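Long-range contacts in diaminobutyrate-pyruvate transaminase and L-2,4-diaminobutyrate decarboxylase (Vibrio parahaemolyticus, PDB 2QMA), which probably catalyses pyridoxal-phosphate-dependent transamination and decarboxylation, this chain being its C-terminal decarboxylase-like domain: residues A[175-180]-A[342-347]; A[181-186]-A[195-200]; A[201-206]-A[222-227]; A[290-295]-A[318-323]. All blocks are in the same frame, centred on the assembly; numbering follows the deposited sequence.

Contact 1 (A[175-180]-A[342-347]); sequences LMLARD and SNFKFL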
loop_
_atom_site.group_PDB
_atom_site.type_symbol
_atom_site.label_atom_id
_atom_site.label_comp_id
_atom_site.label_asym_id
_atom_site.label_seq_id
_atom_site.Cartn_x
_atom_site.Cartn_y
_atom_site.Cartn_z
ATOM N N LEU A 175 4.000 9.338 -14.182
ATOM C CA LEU A 175 3.554 9.389 -15.569
ATOM C C LEU A 175 2.132 9.910 -15.735
ATOM O O LEU A 175 1.824 10.543 -16.749
ATOM C CB LEU A 175 3.710 8.017 -16.233
ATOM C CG LEU A 175 5.174 7.567 -16.387
ATOM C CD1 LEU A 175 5.230 6.093 -16.772
ATOM C CD2 LEU A 175 5.938 8.384 -17.408
HETATM N N MSE A 176 1.257 9.628 -14.777
HETATM C CA MSE A 176 -0.068 10.271 -14.786
HETATM C C MSE A 176 0.062 11.791 -14.627
HETATM O O MSE A 176 -0.641 12.547 -15.290
HETATM C CB MSE A 176 -0.971 9.777 -13.655
HETATM C CG MSE A 176 -2.417 10.195 -13.898
HETATM SE SE MSE A 176 -3.453 9.583 -12.398
HETATM C CE MSE A 176 -2.992 7.752 -12.706
ATOM N N LEU A 177 0.944 12.253 -13.741
ATOM C CA LEU A 177 1.163 13.726 -13.637
ATOM C C LEU A 177 1.610 14.263 -14.989
ATOM O O LEU A 177 1.125 15.295 -15.443
ATOM C CB LEU A 177 2.155 14.129 -12.537
ATOM C CG LEU A 177 1.617 13.857 -11.124
ATOM C CD1 LEU A 177 2.769 14.079 -10.128
ATOM C CD2 LEU A 177 0.396 14.715 -10.818
ATOM N N ALA A 178 2.498 13.527 -15.647
ATOM C CA ALA A 178 3.006 13.955 -16.974
ATOM C C ALA A 178 1.870 14.042 -17.992
ATOM O O ALA A 178 1.832 14.964 -18.771
ATOM C CB ALA A 178 4.095 13.009 -17.459
ATOM N N ARG A 179 0.991 13.050 -17.959
ATOM C CA ARG A 179 -0.159 12.961 -18.846
ATOM C C ARG A 179 -1.033 14.223 -18.684
ATOM O O ARG A 179 -1.315 14.894 -19.663
ATOM C CB ARG A 179 -0.949 11.656 -18.576
ATOM C CG ARG A 179 -2.245 11.569 -19.411
ATOM C CD ARG A 179 -3.245 10.574 -18.731
ATOM N NE ARG A 179 -3.837 11.108 -17.488
ATOM C CZ ARG A 179 -4.738 10.478 -16.729
ATOM N NH1 ARG A 179 -5.205 9.261 -17.083
ATOM N NH2 ARG A 179 -5.225 11.068 -15.622
ATOM N N ASP A 180 -1.386 14.585 -17.454
ATOM C CA ASP A 180 -2.242 15.747 -17.206
ATOM C C ASP A 180 -1.456 17.036 -17.525
ATOM O O ASP A 180 -2.026 18.036 -18.012
ATOM C CB ASP A 180 -2.696 15.738 -15.747
ATOM C CG ASP A 180 -3.746 14.673 -15.452
ATOM O OD1 ASP A 180 -3.873 13.649 -16.184
ATOM O OD2 ASP A 180 -4.426 14.839 -14.450
ATOM N N SER A 342 3.749 22.473 -7.695
ATOM C CA SER A 342 2.562 22.963 -8.387
ATOM C C SER A 342 1.971 21.859 -9.295
ATOM O O SER A 342 0.759 21.844 -9.557
ATOM C CB SER A 342 2.828 24.284 -9.128
ATOM O OG SER A 342 3.370 24.006 -10.390
ATOM N N ASN A 343 2.818 20.923 -9.734
ATOM C CA ASN A 343 2.358 19.816 -10.521
ATOM C C ASN A 343 1.396 18.851 -9.782
ATOM O O ASN A 343 0.628 18.142 -10.425
ATOM C CB ASN A 343 3.540 19.051 -11.174
ATOM C CG ASN A 343 4.233 19.844 -12.293
ATOM O OD1 ASN A 343 5.473 19.814 -12.440
ATOM N ND2 ASN A 343 3.454 20.519 -13.083
ATOM N N PHE A 344 1.453 18.827 -8.453
ATOM C CA PHE A 344 0.501 18.059 -7.635
ATOM C C PHE A 344 -0.952 18.584 -7.769
ATOM O O PHE A 344 -1.878 17.869 -7.404
ATOM C CB PHE A 344 0.931 18.018 -6.138
ATOM C CG PHE A 344 2.043 17.053 -5.841
ATOM C CD1 PHE A 344 2.060 15.797 -6.438
ATOM C CD2 PHE A 344 3.044 17.365 -4.916
ATOM C CE1 PHE A 344 3.056 14.876 -6.162
ATOM C CE2 PHE A 344 4.057 16.445 -4.631
ATOM C CZ PHE A 344 4.076 15.203 -5.248
ATOM N N LYS A 345 -1.129 19.801 -8.298
ATOM C CA LYS A 345 -2.443 20.428 -8.496
ATOM C C LYS A 345 -3.355 19.551 -9.347
ATOM O O LYS A 345 -4.561 19.602 -9.178
ATOM C CB LYS A 345 -2.331 21.835 -9.126
ATOM C CG LYS A 345 -2.113 21.822 -10.641
ATOM C CD LYS A 345 -1.633 23.134 -11.203
ATOM C CE LYS A 345 -1.159 22.946 -12.653
ATOM N NZ LYS A 345 -1.074 24.243 -13.393
ATOM N N PHE A 346 -2.764 18.764 -10.256
ATOM C CA PHE A 346 -3.519 17.818 -11.099
ATOM C C PHE A 346 -4.218 16.698 -10.321
ATOM O O PHE A 346 -5.224 16.163 -10.790
ATOM C CB PHE A 346 -2.629 17.249 -12.224
ATOM C CG PHE A 346 -2.054 18.317 -13.138
ATOM C CD1 PHE A 346 -2.896 19.210 -13.808
ATOM C CD2 PHE A 346 -0.676 18.426 -13.315
ATOM C CE1 PHE A 346 -2.384 20.203 -14.664
ATOM C CE2 PHE A 346 -0.145 19.395 -14.158
ATOM C CZ PHE A 346 -0.997 20.294 -14.839
ATOM N N LEU A 347 -3.704 16.386 -9.133
ATOM C CA LEU A 347 -4.204 15.300 -8.274
ATOM C C LEU A 347 -5.339 15.702 -7.370
ATOM O O LEU A 347 -5.915 14.860 -6.681
ATOM C CB LEU A 347 -3.086 14.800 -7.353
ATOM C CG LEU A 347 -1.933 13.993 -7.905
ATOM C CD1 LEU A 347 -0.778 14.095 -6.925
ATOM C CD2 LEU A 347 -2.303 12.533 -8.141
#
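F346 lays one face of its ring against D180. CB of D180 is 4.2 Å from the ring centroid of F346 and 27° off the ring normal, so this is a CH-pi contact over the face. D180 CB to F346 CG is 3.7 Å. The D180 carboxylate does not stack on the ring; the two planes are 81° apart. The side chain of K345 runs over the opposite face, with its CG above the ring centre.

L177 packs beside it with its two methyls. CG lies beside the backbone N (chi1 -68°), and the two methyls take different partners on 342-347. L177 CD2 lies against the turn, 3.5 Å from the backbone O of N343 and 3.8 Å from CG of L347. L177 CD1 meets the F344 ring instead, at CE1 of F344, 4.1 Å away. No hydrogen bond crosses between the segments.

The polar end of D180 is held within its own helix. R179 grips it side-on: R179 NE and NH2 both donate to D180 OD1, at 2.9 Å from NE, and OD1 lies close to the guanidinium plane. This salt bridge probably limits rotation of the carboxylate while CB faces the ring. R179 also reaches backbone oxygens of S220 and W221 of the second subunit, so it links this helix to the dimer interface.

Helix 167-187 lies on the mixed sheet of the large domain of a fold-type I PLP enzyme, and the 3-10 turn after strand 334-338 packs on it here.

Contact 2 (A[181-186]-A[195-200]); sequences WIADKL and GLPDYA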
loop_
_atom_site.group_PDB
_atom_site.type_symbol
_atom_site.label_atom_id
_atom_site.label_comp_id
_atom_site.label_asym_id
_atom_site.label_seq_id
_atom_site.Cartn_x
_atom_site.Cartn_y
_atom_site.Cartn_z
ATOM N N TRP A 181 -0.152 17.015 -17.258
ATOM C CA TRP A 181 0.709 18.203 -17.456
ATOM C C TRP A 181 0.703 18.584 -18.955
ATOM O O TRP A 181 0.558 19.773 -19.320
ATOM C CB TRP A 181 2.124 17.895 -16.911
ATOM C CG TRP A 181 3.233 18.851 -17.251
ATOM C CD1 TRP A 181 3.609 19.963 -16.578
ATOM C CD2 TRP A 181 4.122 18.714 -18.347
ATOM N NE1 TRP A 181 4.694 20.549 -17.197
ATOM C CE2 TRP A 181 5.030 19.790 -18.290
ATOM C CE3 TRP A 181 4.249 17.761 -19.370
ATOM C CZ2 TRP A 181 6.074 19.946 -19.222
ATOM C CZ3 TRP A 181 5.271 17.922 -20.304
ATOM C CH2 TRP A 181 6.157 19.029 -20.230
ATOM N N ILE A 182 0.832 17.579 -19.819
ATOM C CA ILE A 182 0.992 17.888 -21.235
ATOM C C ILE A 182 -0.344 18.375 -21.813
ATOM O O ILE A 182 -0.308 19.295 -22.629
ATOM C CB ILE A 182 1.503 16.698 -22.083
ATOM C CG1 ILE A 182 1.971 17.194 -23.484
ATOM C CG2 ILE A 182 0.448 15.609 -22.245
ATOM C CD1 ILE A 182 3.112 18.223 -23.455
ATOM N N ALA A 183 -1.482 17.755 -21.417
ATOM C CA ALA A 183 -2.799 18.263 -21.873
ATOM C C ALA A 183 -3.030 19.686 -21.389
ATOM O O ALA A 183 -3.631 20.533 -22.106
ATOM C CB ALA A 183 -3.982 17.349 -21.455
ATOM N N ASP A 184 -2.577 19.983 -20.172
ATOM C CA ASP A 184 -2.734 21.359 -19.651
ATOM C C ASP A 184 -1.859 22.319 -20.468
ATOM O O ASP A 184 -2.269 23.427 -20.836
ATOM C CB ASP A 184 -2.320 21.427 -18.183
ATOM C CG ASP A 184 -2.429 22.839 -17.622
ATOM O OD1 ASP A 184 -3.524 23.388 -17.713
ATOM O OD2 ASP A 184 -1.416 23.395 -17.161
ATOM N N LYS A 185 -0.643 21.891 -20.757
ATOM C CA LYS A 185 0.290 22.744 -21.525
ATOM C C LYS A 185 -0.195 22.960 -22.976
ATOM O O LYS A 185 -0.260 24.103 -23.436
ATOM C CB LYS A 185 1.707 22.154 -21.471
ATOM C CG LYS A 185 2.754 22.877 -22.298
ATOM C CD LYS A 185 3.901 21.885 -22.614
ATOM C CE LYS A 185 5.049 22.010 -21.635
ATOM N NZ LYS A 185 5.487 23.417 -21.361
ATOM N N LEU A 186 -0.560 21.889 -23.683
ATOM C CA LEU A 186 -0.947 22.023 -25.112
ATOM C C LEU A 186 -2.282 22.765 -25.380
ATOM O O LEU A 186 -2.387 23.546 -26.345
ATOM C CB LEU A 186 -0.885 20.655 -25.850
ATOM C CG LEU A 186 0.489 19.954 -25.866
ATOM C CD1 LEU A 186 0.476 18.612 -26.632
ATOM C CD2 LEU A 186 1.639 20.840 -26.379
ATOM N N GLY A 195 -11.469 14.109 -18.823
ATOM C CA GLY A 195 -10.888 12.903 -19.453
ATOM C C GLY A 195 -9.856 13.225 -20.521
ATOM O O GLY A 195 -9.460 14.388 -20.730
ATOM N N LEU A 196 -9.393 12.200 -21.222
ATOM C CA LEU A 196 -8.321 12.450 -22.194
ATOM C C LEU A 196 -8.769 13.421 -23.297
ATOM O O LEU A 196 -9.878 13.299 -23.787
ATOM C CB LEU A 196 -7.887 11.102 -22.824
ATOM C CG LEU A 196 -7.408 10.012 -21.883
ATOM C CD1 LEU A 196 -7.007 8.821 -22.793
ATOM C CD2 LEU A 196 -6.236 10.534 -20.936
ATOM N N PRO A 197 -7.877 14.303 -23.751
ATOM C CA PRO A 197 -8.122 15.168 -24.931
ATOM C C PRO A 197 -8.248 14.345 -26.238
ATOM O O PRO A 197 -7.795 13.181 -26.284
ATOM C CB PRO A 197 -6.891 16.093 -24.908
ATOM C CG PRO A 197 -5.785 15.244 -24.330
ATOM C CD PRO A 197 -6.519 14.501 -23.214
ATOM N N ASP A 198 -8.830 14.916 -27.298
ATOM C CA ASP A 198 -8.962 14.168 -28.586
ATOM C C ASP A 198 -7.631 13.790 -29.242
ATOM O O ASP A 198 -7.558 12.826 -29.990
ATOM C CB ASP A 198 -9.896 14.837 -29.655
ATOM C CG ASP A 198 -10.143 13.877 -30.912
ATOM O OD1 ASP A 198 -10.730 12.789 -30.740
ATOM O OD2 ASP A 198 -9.712 14.167 -32.062
ATOM N N TYR A 199 -6.565 14.524 -28.932
ATOM C CA TYR A 199 -5.253 14.179 -29.441
ATOM C C TYR A 199 -4.507 13.131 -28.601
ATOM O O TYR A 199 -3.347 12.839 -28.864
ATOM C CB TYR A 199 -4.402 15.448 -29.608
ATOM C CG TYR A 199 -4.264 16.309 -28.361
ATOM C CD1 TYR A 199 -3.301 16.008 -27.384
ATOM C CD2 TYR A 199 -5.086 17.426 -28.151
ATOM C CE1 TYR A 199 -3.155 16.790 -26.240
ATOM C CE2 TYR A 199 -4.913 18.221 -27.005
ATOM C CZ TYR A 199 -3.944 17.865 -26.058
ATOM O OH TYR A 199 -3.759 18.594 -24.901
ATOM N N ALA A 200 -5.167 12.542 -27.599
ATOM C CA ALA A 200 -4.485 11.554 -26.721
ATOM C C ALA A 200 -3.839 10.386 -27.482
ATOM O O ALA A 200 -2.861 9.793 -27.010
ATOM C CB ALA A 200 -5.452 10.987 -25.670
#
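Y199 holds its CG between the backbone N and the carbonyl carbon (chi1 55°), and this brings the ring to helix 167-187. L186 has CG beside its own backbone N (chi1 -60°), which brings L186 CD1 to CE1 of Y199. The phenol end of Y199 meets the helix at A183. Y199 OH is 3.2 Å from CA of A183, and this CA sits at the ring edge, near its plane. Y199 OH also lies 3.7 Å from CB of L186. CD1 of L186 is 4.1 Å from CE1 of the Y199 ring, and the two side chains meet at a slant.

The carbonyl of A183 is near the OH, but the angle is too poor for a hydrogen bond. The polar partner of the hydroxyl is S187 OG, just after L186.

The two segments bracket a connection from helix 167-187 through the short helix 191-194 to strand 203-208. This is a connection of the large domain of the PLP-dependent decarboxylase fold, beside the dimer interface and away from the predicted cofactor lysine.

P197 backs the tyrosine. Its CB lies 3.5 Å above one face of the Y199 ring, toward the rim. CG of P197 touches CB of A183 at 4.0 Å. I258, on strand 258-265, packs on both L186 and Y199. L196 packs against L196 of the second subunit.

Contact 3 (A[201-206]-A[222-227]); sequences DKLRIV and MGLGEK
L224 is the first residue of 222-227 to touch the strand. It follows M222 and G223, where helix 214-221 ends in a Schellman motif with G223 at positive phi. The L224 methyls divide between two strand residues. L224 CD2 lies 4.3 Å from CD1 of L203, and L224 CD1 lies 4.4 Å from CD1 of I205. G225 then turns the chain, again with positive phi. E226 bonds to Q192 of the second subunit.

K227 comes last and reaches back. Its chain is bent at chi2 (-72°), and K227 CE passes 3.7 Å from the backbone O of D201. NZ donates to the L224 carbonyl, in the carbonyl plane. A water, 2.9 Å from K227 NZ, donates to L203 O and so joins the segments. The backbone O of K227 sits over one face of the R204 guanidinium, 3.3 Å from R204 NE, without a hydrogen bond. R204 is held instead from its own segment: NH1 donates to both D201 O, at 170°, and L203 O.

This is a beta-alpha-beta crossover from strand 203-208 through helix 214-221 to the parallel strand 229-232, as expected in the PLP-dependent decarboxylase fold.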
loop_
_atom_site.group_PDB
_atom_site.type_symbol
_atom_site.label_atom_id
_atom_site.label_comp_id
_atom_site.label_asym_id
_atom_site.label_seq_id
_atom_site.Cartn_x
_atom_site.Cartn_y
_atom_site.Cartn_z
ATOM N N ASP A 201 -4.441 10.012 -28.609
ATOM C CA ASP A 201 -3.978 8.851 -29.391
ATOM C C ASP A 201 -2.561 9.085 -29.944
ATOM O O ASP A 201 -1.869 8.158 -30.354
ATOM C CB ASP A 201 -4.951 8.567 -30.522
ATOM C CG ASP A 201 -4.864 9.605 -31.672
ATOM O OD1 ASP A 201 -5.160 10.822 -31.487
ATOM O OD2 ASP A 201 -4.501 9.186 -32.793
ATOM N N LYS A 202 -2.165 10.349 -29.965
ATOM C CA LYS A 202 -0.850 10.728 -30.446
ATOM C C LYS A 202 0.213 10.735 -29.356
ATOM O O LYS A 202 1.391 10.775 -29.676
ATOM C CB LYS A 202 -0.904 12.104 -31.125
ATOM C CG LYS A 202 -1.568 12.081 -32.480
ATOM C CD LYS A 202 -2.153 13.465 -32.753
ATOM C CE LYS A 202 -2.189 13.770 -34.225
ATOM N NZ LYS A 202 -3.500 13.386 -34.761
ATOM N N LEU A 203 -0.210 10.798 -28.095
ATOM C CA LEU A 203 0.738 10.957 -26.999
ATOM C C LEU A 203 1.651 9.741 -26.892
ATOM O O LEU A 203 1.209 8.578 -27.078
ATOM C CB LEU A 203 -0.002 11.184 -25.666
ATOM C CG LEU A 203 -0.833 12.493 -25.613
ATOM C CD1 LEU A 203 -1.699 12.533 -24.328
ATOM C CD2 LEU A 203 0.045 13.727 -25.647
ATOM N N ARG A 204 2.924 9.999 -26.616
ATOM C CA ARG A 204 3.902 8.913 -26.541
ATOM C C ARG A 204 4.835 9.106 -25.347
ATOM O O ARG A 204 5.300 10.223 -25.084
ATOM C CB ARG A 204 4.757 8.808 -27.819
ATOM C CG ARG A 204 4.007 8.319 -29.077
ATOM C CD ARG A 204 3.482 6.887 -28.925
ATOM N NE ARG A 204 2.857 6.409 -30.177
ATOM C CZ ARG A 204 1.589 6.627 -30.489
ATOM N NH1 ARG A 204 0.842 7.337 -29.649
ATOM N NH2 ARG A 204 1.062 6.150 -31.639
ATOM N N ILE A 205 5.109 7.993 -24.665
ATOM C CA ILE A 205 6.083 7.950 -23.591
ATOM C C ILE A 205 7.312 7.200 -24.143
ATOM O O ILE A 205 7.216 6.074 -24.674
ATOM C CB ILE A 205 5.554 7.165 -22.403
ATOM C CG1 ILE A 205 4.238 7.765 -21.873
ATOM C CG2 ILE A 205 6.675 6.961 -21.326
ATOM C CD1 ILE A 205 3.387 6.750 -21.031
ATOM N N VAL A 206 8.459 7.844 -24.038
ATOM C CA VAL A 206 9.693 7.286 -24.547
ATOM C C VAL A 206 10.424 6.568 -23.393
ATOM O O VAL A 206 10.563 7.118 -22.283
ATOM C CB VAL A 206 10.613 8.431 -25.146
ATOM C CG1 VAL A 206 11.922 7.816 -25.660
ATOM C CG2 VAL A 206 9.891 9.253 -26.201
HETATM N N MSE A 222 -3.691 4.294 -17.242
HETATM C CA MSE A 222 -4.115 5.689 -17.354
HETATM C C MSE A 222 -4.835 6.010 -18.672
HETATM O O MSE A 222 -5.173 7.177 -18.919
HETATM C CB MSE A 222 -2.915 6.613 -17.098
HETATM C CG MSE A 222 -1.995 6.716 -18.265
HETATM SE SE MSE A 222 -0.370 7.747 -17.902
HETATM C CE MSE A 222 0.279 6.831 -16.437
ATOM N N GLY A 223 -5.092 4.988 -19.504
ATOM C CA GLY A 223 -5.967 5.145 -20.668
ATOM C C GLY A 223 -5.235 5.324 -22.014
ATOM O O GLY A 223 -5.892 5.499 -23.032
ATOM N N LEU A 224 -3.900 5.270 -22.026
ATOM C CA LEU A 224 -3.141 5.507 -23.254
ATOM C C LEU A 224 -2.832 4.228 -24.005
ATOM O O LEU A 224 -2.669 4.262 -25.244
ATOM C CB LEU A 224 -1.828 6.266 -22.975
ATOM C CG LEU A 224 -2.050 7.627 -22.261
ATOM C CD1 LEU A 224 -0.674 8.278 -21.877
ATOM C CD2 LEU A 224 -2.889 8.541 -23.137
ATOM N N GLY A 225 -2.730 3.127 -23.266
ATOM C CA GLY A 225 -2.472 1.796 -23.851
ATOM C C GLY A 225 -0.998 1.543 -24.114
ATOM O O GLY A 225 -0.165 2.490 -24.164
ATOM N N GLU A 226 -0.664 0.265 -24.295
ATOM C CA GLU A 226 0.725 -0.108 -24.554
ATOM C C GLU A 226 1.244 0.613 -25.801
ATOM O O GLU A 226 2.436 0.881 -25.867
ATOM C CB GLU A 226 0.878 -1.637 -24.685
ATOM C CG GLU A 226 0.416 -2.373 -23.424
ATOM C CD GLU A 226 0.518 -3.875 -23.484
ATOM O OE1 GLU A 226 0.834 -4.445 -24.578
ATOM O OE2 GLU A 226 0.272 -4.487 -22.401
ATOM N N LYS A 227 0.362 0.916 -26.773
ATOM C CA LYS A 227 0.770 1.573 -28.039
ATOM C C LYS A 227 1.321 3.011 -27.844
ATOM O O LYS A 227 1.958 3.606 -28.747
ATOM C CB LYS A 227 -0.382 1.487 -29.051
ATOM C CG LYS A 227 -0.975 2.776 -29.629
ATOM C CD LYS A 227 -1.757 3.470 -28.652
ATOM C CE LYS A 227 -2.508 4.673 -29.237
ATOM N NZ LYS A 227 -2.934 5.407 -27.987
HETATM O O HOH W 1 -1.297 7.500 -26.746
#

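Contact 4 (A[290-295]-A[318-323]); sequences WMHVDG and SISVDF
S318 OG is gripped from two sides by side chains of strand 290-295. NE1 of W290 donates to S318 OG at 2.8 Å, nearly straight (164°), with OG close to the indole plane. ND1 of H292 is hydrogen-bonded to S318 OG at 2.7 Å, at the edge of the imidazole. H292 has CG opposite its backbone N (chi1 171°), which brings ND1 to S318 OG. NE2 of H292 goes to N171, which also bonds S320 OG and D294. A water lies within bonding distance of both D294 OD1 and S320 OG.

The backbones pair in parallel, their axes 11° apart. V293 is the central link: V293 N donates to S318 O at 2.8 Å, and V293 O accepts from S320 N at 3.0 Å. M291 O accepts from S318 N, and G295 N donates to S320 O.

H292, D294, S318 and S320 face helix 167-187. V293 and I319 lie on the other face, with CB of V293 4.2 Å from CG1 of I319. Helix 277-287 packs there on V293.

D322, at the end of its strand, forms a salt bridge with K325. That lysine is the predicted cofactor attachment point, with no cofactor bound to it here. Strand 318-322, paired in parallel with 290-295, ends just before the predicted cofactor lysine, as in fold-type I PLP enzymes.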
loop_
_atom_site.group_PDB
_atom_site.type_symbol
_atom_site.label_atom_id
_atom_site.label_comp_id
_atom_site.label_asym_id
_atom_site.label_seq_id
_atom_site.Cartn_x
_atom_site.Cartn_y
_atom_site.Cartn_z
ATOM N N TRP A 290 8.298 15.872 -20.072
ATOM C CA TRP A 290 8.472 15.512 -18.654
ATOM C C TRP A 290 9.457 14.328 -18.524
ATOM O O TRP A 290 9.203 13.255 -19.079
ATOM C CB TRP A 290 7.101 15.038 -18.188
ATOM C CG TRP A 290 6.982 14.697 -16.778
ATOM C CD1 TRP A 290 7.506 13.579 -16.131
ATOM C CD2 TRP A 290 6.229 15.419 -15.792
ATOM N NE1 TRP A 290 7.148 13.611 -14.799
ATOM C CE2 TRP A 290 6.359 14.709 -14.565
ATOM C CE3 TRP A 290 5.478 16.604 -15.820
ATOM C CZ2 TRP A 290 5.777 15.163 -13.361
ATOM C CZ3 TRP A 290 4.893 17.038 -14.647
ATOM C CH2 TRP A 290 5.048 16.331 -13.432
HETATM N N MSE A 291 10.539 14.503 -17.760
HETATM C CA MSE A 291 11.434 13.403 -17.495
HETATM C C MSE A 291 11.067 12.838 -16.152
HETATM O O MSE A 291 11.103 13.546 -15.128
HETATM C CB MSE A 291 12.913 13.788 -17.469
HETATM C CG MSE A 291 13.753 12.484 -17.019
HETATM SE SE MSE A 291 15.680 12.778 -17.069
HETATM C CE MSE A 291 15.899 13.948 -15.543
ATOM N N HIS A 292 10.718 11.569 -16.179
ATOM C CA HIS A 292 10.443 10.807 -14.962
ATOM C C HIS A 292 11.642 9.896 -14.746
ATOM O O HIS A 292 12.016 9.119 -15.654
ATOM C CB HIS A 292 9.107 10.012 -15.055
ATOM C CG HIS A 292 8.929 9.058 -13.903
ATOM N ND1 HIS A 292 8.599 9.474 -12.629
ATOM C CD2 HIS A 292 9.094 7.706 -13.824
ATOM C CE1 HIS A 292 8.571 8.433 -11.815
ATOM N NE2 HIS A 292 8.828 7.342 -12.518
ATOM N N VAL A 293 12.240 9.959 -13.551
ATOM C CA VAL A 293 13.380 9.064 -13.238
ATOM C C VAL A 293 12.880 7.862 -12.431
ATOM O O VAL A 293 12.373 8.031 -11.327
ATOM C CB VAL A 293 14.540 9.776 -12.504
ATOM C CG1 VAL A 293 15.604 8.680 -12.069
ATOM C CG2 VAL A 293 15.167 10.855 -13.398
ATOM N N ASP A 294 12.994 6.652 -12.982
ATOM C CA ASP A 294 12.652 5.483 -12.203
ATOM C C ASP A 294 13.903 5.066 -11.389
ATOM O O ASP A 294 14.787 4.310 -11.873
ATOM C CB ASP A 294 12.139 4.344 -13.104
ATOM C CG ASP A 294 11.743 3.068 -12.309
ATOM O OD1 ASP A 294 11.922 3.030 -11.069
ATOM O OD2 ASP A 294 11.274 2.088 -12.950
ATOM N N GLY A 295 13.985 5.526 -10.146
ATOM C CA GLY A 295 15.141 5.133 -9.361
ATOM C C GLY A 295 14.842 4.108 -8.311
ATOM O O GLY A 295 15.508 4.104 -7.284
ATOM N N SER A 318 9.944 14.282 -12.169
ATOM C CA SER A 318 9.513 13.400 -11.086
ATOM C C SER A 318 10.529 12.285 -10.896
ATOM O O SER A 318 11.219 11.912 -11.862
ATOM C CB SER A 318 8.125 12.821 -11.383
ATOM O OG SER A 318 8.077 12.129 -12.633
ATOM N N ILE A 319 10.609 11.769 -9.664
ATOM C CA ILE A 319 11.532 10.702 -9.314
ATOM C C ILE A 319 10.830 9.713 -8.405
ATOM O O ILE A 319 10.266 10.099 -7.368
ATOM C CB ILE A 319 12.732 11.218 -8.538
ATOM C CG1 ILE A 319 13.514 12.311 -9.333
ATOM C CG2 ILE A 319 13.658 10.060 -8.097
ATOM C CD1 ILE A 319 14.417 13.119 -8.443
ATOM N N SER A 320 10.865 8.442 -8.794
ATOM C CA SER A 320 10.442 7.420 -7.852
ATOM C C SER A 320 11.631 6.764 -7.112
ATOM O O SER A 320 12.701 6.510 -7.670
ATOM C CB SER A 320 9.443 6.458 -8.411
ATOM O OG SER A 320 9.909 5.745 -9.499
ATOM N N VAL A 321 11.429 6.594 -5.819
ATOM C CA VAL A 321 12.443 6.111 -4.875
ATOM C C VAL A 321 11.771 4.935 -4.129
ATOM O O VAL A 321 10.673 5.092 -3.598
ATOM C CB VAL A 321 12.842 7.213 -3.820
ATOM C CG1 VAL A 321 13.957 6.679 -2.919
ATOM C CG2 VAL A 321 13.234 8.531 -4.476
ATOM N N ASP A 322 12.384 3.754 -4.177
ATOM C CA ASP A 322 11.872 2.599 -3.435
ATOM C C ASP A 322 12.762 2.273 -2.271
ATOM O O ASP A 322 13.836 1.724 -2.485
ATOM C CB ASP A 322 11.799 1.366 -4.328
ATOM C CG ASP A 322 10.399 0.947 -4.599
ATOM O OD1 ASP A 322 9.495 1.685 -4.140
ATOM O OD2 ASP A 322 10.195 -0.092 -5.281
ATOM N N PHE A 323 12.325 2.614 -1.057
ATOM C CA PHE A 323 13.105 2.335 0.141
ATOM C C PHE A 323 13.128 0.850 0.498
ATOM O O PHE A 323 14.048 0.390 1.174
ATOM C CB PHE A 323 12.571 3.134 1.314
ATOM C CG PHE A 323 12.545 4.613 1.069
ATOM C CD1 PHE A 323 13.720 5.343 1.087
ATOM C CD2 PHE A 323 11.336 5.257 0.797
ATOM C CE1 PHE A 323 13.706 6.707 0.842
ATOM C CE2 PHE A 323 11.291 6.605 0.544
ATOM C CZ PHE A 323 12.474 7.350 0.574
HETATM O O HOH W 2 9.813 2.892 -9.556
HETATM O O HOH W 3 15.440 4.130 -4.876
#

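Helix 167-187 carries the first segments of contacts 1 and 2. Contact 2 closes first, over a short connection to 195-200. Contact 3 opens directly after it and closes at 222-227, across a strand-helix-strand step. Contact 4 follows, pairing 290-295 with 318-323. Contact 1 closes last, at 342-347, so its long loop encloses the other three, which run in series without crossing. Together they tie helix 167-187 to the mixed sheet and to the loops after it. W181 meets W290, N343 and F346, R179 probably bonds M222 O, and L196 packs on G223. Contacts 3 and 4 share the mixed sheet but do not touch. Contacts 1, 2 and 3 reach the second subunit.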